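Local coordinates for protein LRIM1 (Anopheles gambiae, PDB 3O53) that forms with APL1C a heterodimeric complex of leucine-rich repeat proteins that regulates complement-like immunity in the mosquito, at residues L239-N247 with V272-E281; C142-D150 with E163-L174. One frame throughout, in Å; residues are numbered along the deposited sequence.

Contact 1: L239-N247 with V272-E281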
loop_
_atom_site.group_PDB
_atom_site.type_symbol
_atom_site.label_atom_id
_atom_site.label_comp_id
_atom_site.label_asym_id
_atom_site.label_seq_id
_atom_site.Cartn_x
_atom_site.Cartn_y
_atom_site.Cartn_z
ATOM N N LEU A 239 -11.232 -8.747 -15.358
ATOM C CA LEU A 239 -9.982 -8.103 -15.727
ATOM C C LEU A 239 -10.182 -7.081 -16.851
ATOM O O LEU A 239 -10.667 -7.424 -17.920
ATOM C CB LEU A 239 -8.977 -9.174 -16.148
ATOM C CG LEU A 239 -7.536 -8.728 -16.394
ATOM C CD1 LEU A 239 -6.838 -8.415 -15.070
ATOM C CD2 LEU A 239 -6.775 -9.800 -17.168
ATOM N N GLU A 240 -9.814 -5.825 -16.598
ATOM C CA GLU A 240 -9.911 -4.761 -17.609
ATOM C C GLU A 240 -8.558 -4.084 -17.872
ATOM O O GLU A 240 -8.398 -3.372 -18.855
ATOM C CB GLU A 240 -10.894 -3.688 -17.154
ATOM C CG GLU A 240 -12.277 -4.195 -16.800
ATOM C CD GLU A 240 -13.163 -3.097 -16.227
ATOM O OE1 GLU A 240 -12.662 -1.967 -16.030
ATOM O OE2 GLU A 240 -14.359 -3.366 -15.971
ATOM N N HIS A 241 -7.591 -4.286 -16.982
ATOM C CA HIS A 241 -6.306 -3.597 -17.090
ATOM C C HIS A 241 -5.217 -4.565 -16.645
ATOM O O HIS A 241 -5.241 -5.075 -15.524
ATOM C CB HIS A 241 -6.313 -2.315 -16.237
ATOM C CG HIS A 241 -5.007 -1.574 -16.224
ATOM N ND1 HIS A 241 -4.823 -0.375 -16.881
ATOM C CD2 HIS A 241 -3.826 -1.854 -15.619
ATOM C CE1 HIS A 241 -3.588 0.054 -16.684
ATOM N NE2 HIS A 241 -2.958 -0.830 -15.928
ATOM N N PHE A 242 -4.286 -4.847 -17.546
ATOM C CA PHE A 242 -3.294 -5.877 -17.328
ATOM C C PHE A 242 -1.987 -5.373 -17.924
ATOM O O PHE A 242 -1.839 -5.314 -19.143
ATOM C CB PHE A 242 -3.759 -7.174 -18.004
ATOM C CG PHE A 242 -2.893 -8.374 -17.722
ATOM C CD1 PHE A 242 -3.102 -9.151 -16.595
ATOM C CD2 PHE A 242 -1.894 -8.744 -18.608
ATOM C CE1 PHE A 242 -2.316 -10.267 -16.352
ATOM C CE2 PHE A 242 -1.110 -9.857 -18.376
ATOM C CZ PHE A 242 -1.315 -10.624 -17.252
ATOM N N ASP A 243 -1.037 -5.010 -17.063
ATOM C CA ASP A 243 0.173 -4.321 -17.519
ATOM C C ASP A 243 1.450 -5.052 -17.092
ATOM O O ASP A 243 1.863 -4.969 -15.933
ATOM C CB ASP A 243 0.177 -2.898 -16.960
ATOM C CG ASP A 243 1.237 -2.019 -17.586
ATOM O OD1 ASP A 243 2.082 -2.546 -18.332
ATOM O OD2 ASP A 243 1.231 -0.795 -17.314
ATOM N N LEU A 244 2.073 -5.744 -18.045
ATOM C CA LEU A 244 3.339 -6.439 -17.817
ATOM C C LEU A 244 4.444 -5.845 -18.675
ATOM O O LEU A 244 5.400 -6.535 -19.027
ATOM C CB LEU A 244 3.209 -7.921 -18.164
ATOM C CG LEU A 244 2.126 -8.716 -17.457
ATOM C CD1 LEU A 244 2.248 -10.187 -17.815
ATOM C CD2 LEU A 244 2.207 -8.516 -15.952
ATOM N N ARG A 245 4.296 -4.576 -19.051
ATOM C CA ARG A 245 5.316 -3.897 -19.831
ATOM C C ARG A 245 6.614 -3.811 -19.034
ATOM O O ARG A 245 6.586 -3.877 -17.813
ATOM C CB ARG A 245 4.858 -2.480 -20.182
ATOM C CG ARG A 245 3.749 -2.402 -21.215
ATOM C CD ARG A 245 3.384 -0.954 -21.435
ATOM N NE ARG A 245 2.953 -0.337 -20.181
ATOM C CZ ARG A 245 2.967 0.967 -19.927
ATOM N NH1 ARG A 245 3.400 1.832 -20.834
ATOM N NH2 ARG A 245 2.545 1.406 -18.750
ATOM N N GLY A 246 7.740 -3.678 -19.730
ATOM C CA GLY A 246 9.009 -3.376 -19.094
ATOM C C GLY A 246 9.721 -4.549 -18.432
ATOM O O GLY A 246 10.577 -4.349 -17.580
ATOM N N ASN A 247 9.375 -5.770 -18.810
ATOM C CA ASN A 247 10.000 -6.940 -18.211
ATOM C C ASN A 247 11.000 -7.606 -19.182
ATOM O O ASN A 247 11.461 -6.963 -20.111
ATOM C CB ASN A 247 8.912 -7.885 -17.720
ATOM C CG ASN A 247 8.244 -7.365 -16.454
ATOM O OD1 ASN A 247 8.896 -7.232 -15.425
ATOM N ND2 ASN A 247 6.949 -7.048 -16.531
ATOM N N VAL A 272 -1.942 -1.673 -23.238
ATOM C CA VAL A 272 -0.797 -0.973 -23.823
ATOM C C VAL A 272 -1.281 0.143 -24.759
ATOM O O VAL A 272 -0.777 1.263 -24.711
ATOM C CB VAL A 272 0.141 -1.928 -24.586
ATOM C CG1 VAL A 272 1.260 -1.149 -25.249
ATOM C CG2 VAL A 272 0.713 -2.993 -23.641
ATOM N N LYS A 273 -2.276 -0.149 -25.590
ATOM C CA LYS A 273 -2.805 0.869 -26.500
ATOM C C LYS A 273 -3.282 2.096 -25.726
ATOM O O LYS A 273 -2.928 3.226 -26.047
ATOM C CB LYS A 273 -3.967 0.323 -27.334
ATOM C CG LYS A 273 -4.340 1.252 -28.481
ATOM C CD LYS A 273 -5.603 0.803 -29.193
ATOM C CE LYS A 273 -5.981 1.785 -30.299
ATOM N NZ LYS A 273 -7.316 1.498 -30.892
ATOM N N LYS A 274 -4.095 1.861 -24.706
ATOM C CA LYS A 274 -4.653 2.937 -23.898
ATOM C C LYS A 274 -3.561 3.824 -23.281
ATOM O O LYS A 274 -3.726 5.046 -23.183
ATOM C CB LYS A 274 -5.543 2.339 -22.801
ATOM C CG LYS A 274 -5.820 3.260 -21.634
ATOM C CD LYS A 274 -6.693 2.578 -20.582
ATOM C CE LYS A 274 -5.879 1.690 -19.628
ATOM N NZ LYS A 274 -6.738 1.154 -18.526
ATOM N N LEU A 275 -2.444 3.218 -22.876
ATOM C CA LEU A 275 -1.421 3.945 -22.126
ATOM C C LEU A 275 -0.345 4.603 -22.999
ATOM O O LEU A 275 0.291 5.558 -22.572
ATOM C CB LEU A 275 -0.755 3.017 -21.094
ATOM C CG LEU A 275 -1.688 2.502 -19.992
ATOM C CD1 LEU A 275 -0.983 1.491 -19.090
ATOM C CD2 LEU A 275 -2.256 3.660 -19.166
ATOM N N THR A 276 -0.133 4.106 -24.213
ATOM C CA THR A 276 0.952 4.627 -25.050
ATOM C C THR A 276 0.526 5.004 -26.467
ATOM O O THR A 276 1.279 5.647 -27.194
ATOM C CB THR A 276 2.080 3.610 -25.205
ATOM O OG1 THR A 276 1.608 2.496 -25.978
ATOM C CG2 THR A 276 2.579 3.146 -23.836
ATOM N N GLY A 277 -0.670 4.583 -26.855
ATOM C CA GLY A 277 -1.164 4.807 -28.200
ATOM C C GLY A 277 -0.593 3.804 -29.183
ATOM O O GLY A 277 -0.725 3.971 -30.390
ATOM N N GLN A 278 0.045 2.758 -28.666
ATOM C CA GLN A 278 0.631 1.724 -29.514
ATOM C C GLN A 278 0.095 0.347 -29.137
ATOM O O GLN A 278 -0.252 0.111 -27.986
ATOM C CB GLN A 278 2.153 1.750 -29.407
ATOM C CG GLN A 278 2.772 3.043 -29.905
ATOM C CD GLN A 278 4.197 2.861 -30.370
ATOM O OE1 GLN A 278 4.775 1.782 -30.234
ATOM N NE2 GLN A 278 4.775 3.915 -30.931
ATOM N N ASN A 279 0.020 -0.560 -30.108
ATOM C CA ASN A 279 -0.504 -1.895 -29.843
ATOM C C ASN A 279 0.540 -2.877 -29.295
ATOM O O ASN A 279 0.199 -4.000 -28.942
ATOM C CB ASN A 279 -1.147 -2.475 -31.099
ATOM C CG ASN A 279 -2.407 -1.731 -31.509
ATOM O OD1 ASN A 279 -2.452 -1.107 -32.566
ATOM N ND2 ASN A 279 -3.430 -1.783 -30.668
ATOM N N GLU A 280 1.803 -2.463 -29.248
ATOM C CA GLU A 280 2.850 -3.272 -28.632
ATOM C C GLU A 280 3.844 -2.340 -27.955
ATOM O O GLU A 280 3.974 -1.182 -28.344
ATOM C CB GLU A 280 3.553 -4.165 -29.666
ATOM C CG GLU A 280 4.503 -3.436 -30.622
ATOM C CD GLU A 280 5.047 -4.340 -31.732
ATOM O OE1 GLU A 280 4.619 -5.519 -31.830
ATOM O OE2 GLU A 280 5.912 -3.865 -32.504
ATOM N N GLU A 281 4.524 -2.832 -26.927
ATOM C CA GLU A 281 5.502 -2.016 -26.226
ATOM C C GLU A 281 6.758 -1.928 -27.065
ATOM O O GLU A 281 7.062 -2.831 -27.835
ATOM C CB GLU A 281 5.828 -2.611 -24.845
ATOM C CG GLU A 281 6.458 -3.994 -24.887
ATOM C CD GLU A 281 7.005 -4.445 -23.528
ATOM O OE1 GLU A 281 7.297 -3.593 -22.664
ATOM O OE2 GLU A 281 7.147 -5.662 -23.332
HETATM O O HOH W 1 -7.100 -1.145 -20.251
HETATM O O HOH W 2 7.459 -6.859 -20.961
#
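R245 lays its long side chain against the end of helix 262-276, and each part of it meets a different neighbour. Its CG packs 3.9 Å from V272 CG2, methylene against methyl, while L275 covers one face of the guanidinium, with L275 CD1 3.5 Å from R245 NH2. The R245 and T276 side chains meet from opposite directions, T276 CG2 3.4 Å from R245 NH1. A short distance along the chain, E281 OE1 offers its syn lone pair to the backbone N of G246, a 3.0 Å bond at 164°. G246 has positive phi, a backbone shape that glycine adopts easily. At the other end K274 NZ lies in the ring plane of H241 and donates to ND1 over 3.0 Å, brought there by a bend of the lysine chain at chi3 (83°); a water ties the same NZ to E240 O.

What orients R245 is D243. Its carboxylate is gripped side-on, R245 NE to D243 OD1, and R245 NH2 to D243 OD2 at 2.9 Å, and the backbone N of R245 also reaches OD1, closing an Asx turn. Aspartate suits this place because it is short enough to serve both the turn and the salt bridge. E281 OE2 is held by C295 N and a water.

The last turn of helix 262-276 crosses strand 241-243, outermost in the parallel series, at 78°, its axis 9.6 Å away; H241 stacks on W218 of strand 218-220, and Y294 of strand 294-296 touches R245 and E281.

Contact 2: C142-D150 with E163-L174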
loop_
_atom_site.group_PDB
_atom_site.type_symbol
_atom_site.label_atom_id
_atom_site.label_comp_id
_atom_site.label_asym_id
_atom_site.label_seq_id
_atom_site.Cartn_x
_atom_site.Cartn_y
_atom_site.Cartn_z
ATOM N N CYS A 142 -3.413 -4.206 12.370
ATOM C CA CYS A 142 -3.292 -3.371 11.176
ATOM C C CYS A 142 -3.450 -4.167 9.887
ATOM O O CYS A 142 -3.637 -3.585 8.824
ATOM C CB CYS A 142 -1.934 -2.656 11.154
ATOM S SG CYS A 142 -1.759 -1.387 12.414
ATOM N N ARG A 143 -3.370 -5.492 9.971
ATOM C CA ARG A 143 -3.534 -6.324 8.783
ATOM C C ARG A 143 -4.879 -7.055 8.757
ATOM O O ARG A 143 -5.095 -7.928 7.916
ATOM C CB ARG A 143 -2.350 -7.311 8.652
ATOM C CG ARG A 143 -1.060 -6.601 8.234
ATOM C CD ARG A 143 0.138 -7.533 8.114
ATOM N NE ARG A 143 0.798 -7.739 9.402
ATOM C CZ ARG A 143 0.959 -8.923 9.993
ATOM N NH1 ARG A 143 0.508 -10.035 9.422
ATOM N NH2 ARG A 143 1.580 -8.999 11.162
ATOM N N SER A 144 -5.785 -6.678 9.660
ATOM C CA SER A 144 -7.119 -7.285 9.724
ATOM C C SER A 144 -8.199 -6.361 9.179
ATOM O O SER A 144 -8.300 -5.202 9.584
ATOM C CB SER A 144 -7.492 -7.651 11.168
ATOM O OG SER A 144 -6.494 -8.446 11.782
ATOM N N ARG A 145 -9.027 -6.903 8.284
ATOM C CA ARG A 145 -10.197 -6.198 7.770
ATOM C C ARG A 145 -9.802 -4.901 7.075
ATOM O O ARG A 145 -10.556 -3.925 7.048
ATOM C CB ARG A 145 -11.211 -5.947 8.896
ATOM C CG ARG A 145 -11.706 -7.241 9.543
ATOM C CD ARG A 145 -12.912 -7.022 10.447
ATOM N NE ARG A 145 -13.970 -6.279 9.767
ATOM C CZ ARG A 145 -14.775 -6.789 8.840
ATOM N NH1 ARG A 145 -14.651 -8.055 8.464
ATOM N NH2 ARG A 145 -15.704 -6.028 8.279
ATOM N N VAL A 146 -8.612 -4.911 6.494
ATOM C CA VAL A 146 -8.164 -3.816 5.659
ATOM C C VAL A 146 -8.916 -3.819 4.323
ATOM O O VAL A 146 -9.098 -4.852 3.687
ATOM C CB VAL A 146 -6.654 -3.915 5.390
ATOM C CG1 VAL A 146 -6.195 -2.735 4.561
ATOM C CG2 VAL A 146 -5.892 -3.974 6.710
ATOM N N GLN A 147 -9.347 -2.643 3.904
ATOM C CA GLN A 147 -10.068 -2.501 2.656
ATOM C C GLN A 147 -9.143 -1.886 1.608
ATOM O O GLN A 147 -9.082 -2.335 0.477
ATOM C CB GLN A 147 -11.298 -1.615 2.874
ATOM C CG GLN A 147 -12.139 -1.399 1.625
ATOM C CD GLN A 147 -13.520 -0.845 1.940
ATOM O OE1 GLN A 147 -13.660 0.105 2.700
ATOM N NE2 GLN A 147 -14.542 -1.441 1.349
ATOM N N TYR A 148 -8.418 -0.849 2.007
ATOM C CA TYR A 148 -7.513 -0.153 1.112
ATOM C C TYR A 148 -6.142 -0.084 1.789
ATOM O O TYR A 148 -6.036 0.357 2.924
ATOM C CB TYR A 148 -8.054 1.251 0.844
ATOM C CG TYR A 148 -7.204 2.083 -0.075
ATOM C CD1 TYR A 148 -7.534 2.232 -1.418
ATOM C CD2 TYR A 148 -6.075 2.732 0.399
ATOM C CE1 TYR A 148 -6.755 3.003 -2.263
ATOM C CE2 TYR A 148 -5.291 3.501 -0.434
ATOM C CZ TYR A 148 -5.633 3.634 -1.758
ATOM O OH TYR A 148 -4.837 4.401 -2.572
ATOM N N LEU A 149 -5.100 -0.530 1.099
ATOM C CA LEU A 149 -3.758 -0.524 1.676
ATOM C C LEU A 149 -2.768 0.030 0.678
ATOM O O LEU A 149 -2.479 -0.597 -0.343
ATOM C CB LEU A 149 -3.328 -1.931 2.096
ATOM C CG LEU A 149 -1.937 -2.036 2.747
ATOM C CD1 LEU A 149 -1.775 -1.059 3.917
ATOM C CD2 LEU A 149 -1.678 -3.448 3.226
ATOM N N ASP A 150 -2.244 1.209 0.981
ATOM C CA ASP A 150 -1.265 1.845 0.118
ATOM C C ASP A 150 0.097 1.807 0.793
ATOM O O ASP A 150 0.320 2.486 1.788
ATOM C CB ASP A 150 -1.662 3.290 -0.190
ATOM C CG ASP A 150 -0.708 3.954 -1.169
ATOM O OD1 ASP A 150 0.108 3.236 -1.787
ATOM O OD2 ASP A 150 -0.770 5.189 -1.324
ATOM N N GLU A 163 0.180 -13.174 5.045
ATOM C CA GLU A 163 0.262 -12.179 6.121
ATOM C C GLU A 163 -0.898 -11.178 6.079
ATOM O O GLU A 163 -1.117 -10.430 7.028
ATOM C CB GLU A 163 1.622 -11.470 6.103
ATOM C CG GLU A 163 2.741 -12.384 6.629
ATOM C CD GLU A 163 4.139 -11.815 6.452
ATOM O OE1 GLU A 163 4.276 -10.615 6.128
ATOM O OE2 GLU A 163 5.112 -12.581 6.650
ATOM N N LEU A 164 -1.652 -11.198 4.984
ATOM C CA LEU A 164 -2.828 -10.350 4.824
ATOM C C LEU A 164 -4.116 -11.182 4.874
ATOM O O LEU A 164 -5.191 -10.698 4.516
ATOM C CB LEU A 164 -2.757 -9.597 3.488
ATOM C CG LEU A 164 -1.671 -8.520 3.379
ATOM C CD1 LEU A 164 -1.699 -7.830 2.005
ATOM C CD2 LEU A 164 -1.839 -7.497 4.500
ATOM N N ALA A 165 -4.004 -12.428 5.326
ATOM C CA ALA A 165 -5.146 -13.348 5.342
ATOM C C ALA A 165 -6.324 -12.833 6.175
ATOM O O ALA A 165 -7.472 -13.143 5.883
ATOM C CB ALA A 165 -4.717 -14.712 5.839
ATOM N N ALA A 166 -6.041 -12.043 7.203
ATOM C CA ALA A 166 -7.098 -11.488 8.044
ATOM C C ALA A 166 -7.873 -10.388 7.314
ATOM O O ALA A 166 -8.793 -9.788 7.874
ATOM C CB ALA A 166 -6.516 -10.955 9.340
ATOM N N SER A 167 -7.484 -10.123 6.070
ATOM C CA SER A 167 -8.204 -9.194 5.208
ATOM C C SER A 167 -8.682 -9.886 3.941
ATOM O O SER A 167 -9.007 -9.229 2.962
ATOM C CB SER A 167 -7.313 -8.003 4.832
ATOM O OG SER A 167 -6.957 -7.264 5.986
ATOM N N SER A 168 -8.723 -11.212 3.955
ATOM C CA SER A 168 -9.055 -11.963 2.750
ATOM C C SER A 168 -10.413 -11.537 2.187
ATOM O O SER A 168 -10.614 -11.532 0.981
ATOM C CB SER A 168 -9.061 -13.466 3.040
ATOM O OG SER A 168 -9.978 -13.774 4.069
ATOM N N ASP A 169 -11.335 -11.159 3.065
ATOM C CA ASP A 169 -12.708 -10.883 2.653
ATOM C C ASP A 169 -13.005 -9.398 2.482
ATOM O O ASP A 169 -14.078 -9.033 1.999
ATOM C CB ASP A 169 -13.685 -11.481 3.668
ATOM C CG ASP A 169 -13.620 -12.994 3.713
ATOM O OD1 ASP A 169 -13.151 -13.597 2.723
ATOM O OD2 ASP A 169 -14.038 -13.578 4.734
ATOM N N THR A 170 -12.057 -8.546 2.861
ATOM C CA THR A 170 -12.276 -7.103 2.849
ATOM C C THR A 170 -11.382 -6.334 1.876
ATOM O O THR A 170 -11.743 -5.248 1.422
ATOM C CB THR A 170 -12.040 -6.508 4.252
ATOM O OG1 THR A 170 -10.707 -6.813 4.680
ATOM C CG2 THR A 170 -13.038 -7.080 5.251
ATOM N N LEU A 171 -10.210 -6.874 1.566
ATOM C CA LEU A 171 -9.213 -6.107 0.826
ATOM C C LEU A 171 -9.683 -5.865 -0.607
ATOM O O LEU A 171 -10.017 -6.797 -1.328
ATOM C CB LEU A 171 -7.855 -6.822 0.832
ATOM C CG LEU A 171 -6.657 -5.984 0.368
ATOM C CD1 LEU A 171 -6.422 -4.805 1.301
ATOM C CD2 LEU A 171 -5.388 -6.825 0.254
ATOM N N GLU A 172 -9.701 -4.598 -1.002
ATOM C CA GLU A 172 -10.127 -4.199 -2.338
ATOM C C GLU A 172 -8.980 -3.620 -3.156
ATOM O O GLU A 172 -8.922 -3.807 -4.359
ATOM C CB GLU A 172 -11.265 -3.180 -2.237
ATOM C CG GLU A 172 -12.520 -3.771 -1.602
ATOM C CD GLU A 172 -13.672 -2.788 -1.495
ATOM O OE1 GLU A 172 -13.493 -1.600 -1.841
ATOM O OE2 GLU A 172 -14.762 -3.213 -1.059
ATOM N N HIS A 173 -8.065 -2.916 -2.501
ATOM C CA HIS A 173 -6.955 -2.291 -3.205
ATOM C C HIS A 173 -5.653 -2.512 -2.444
ATOM O O HIS A 173 -5.561 -2.210 -1.253
ATOM C CB HIS A 173 -7.199 -0.787 -3.369
ATOM C CG HIS A 173 -8.465 -0.452 -4.101
ATOM N ND1 HIS A 173 -8.571 -0.514 -5.475
ATOM C CD2 HIS A 173 -9.676 -0.045 -3.651
ATOM C CE1 HIS A 173 -9.791 -0.160 -5.839
ATOM N NE2 HIS A 173 -10.481 0.129 -4.751
ATOM N N LEU A 174 -4.647 -3.024 -3.143
ATOM C CA LEU A 174 -3.320 -3.230 -2.562
ATOM C C LEU A 174 -2.290 -2.569 -3.478
ATOM O O LEU A 174 -2.099 -3.018 -4.597
ATOM C CB LEU A 174 -3.036 -4.735 -2.427
ATOM C CG LEU A 174 -1.687 -5.164 -1.829
ATOM C CD1 LEU A 174 -1.436 -4.476 -0.512
ATOM C CD2 LEU A 174 -1.626 -6.690 -1.661
#
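Q147 and E172 run side by side and point the same way, each extended beyond CG, with amide and carboxylate planes 56° apart. Q147 NE2 donates to E172 OE2 at 3.0 Å, coming from above the carboxylate plane. Next to them Y148 and H173 cross obliquely: Y148 CD1 rests 3.6 Å from H173 CB, the rings tilted at 54°, and H173 ND1 turns to T195 OG1 on the following strand.

On the other face of the sheet, L149 and L174 also lie alongside each other, L149 CD2 3.9 Å from L174 CD1. With CG anti to the backbone N in both (chi1 near 180°), the pair repeats one pose from strand to strand. Such ladders of leucines fill the interior of a leucine-rich repeat solenoid. Q147 O takes E172 N and H173 N where the strands begin, and L149 N to H173 O continues the parallel pairing. Before the corner at Q147, L171 CD1 packs on V146 CG1.

Ahead of the strands, small hydroxyl residues suit the tight turns. S167 OG donates to R143 O at 2.8 Å and accepts from V146 N; T170 OG1 donates to V146 O at 2.7 Å, above the carbonyl plane. T170 CG2 sits over one face of the R145 guanidinium. R143 crosses L164 at about a right angle, its NH1 reaching E163 O in the carbonyl plane at 2.9 Å, and L138 O holds its NE.

Contact 2 comes first along the chain and closes before contact 1 opens; their centres are 27 Å apart, and their nearest atoms, about 11 Å apart, do not touch. Both belong to the parallel strand series of the leucine-rich repeat domain. Contact 2 joins strands 146-150 and 173-175 in its interior, whereas contact 1 lies at strand 241-243, the last of the series, where helix 262-276 and the following loop come up against it. Strands 195-197 and 218-220 lie between them. One contact therefore represents the stacking of successive repeats, and the other the closing of the solenoid's C-terminal end, where disulfides C251-C296 and C283-C295 also lie.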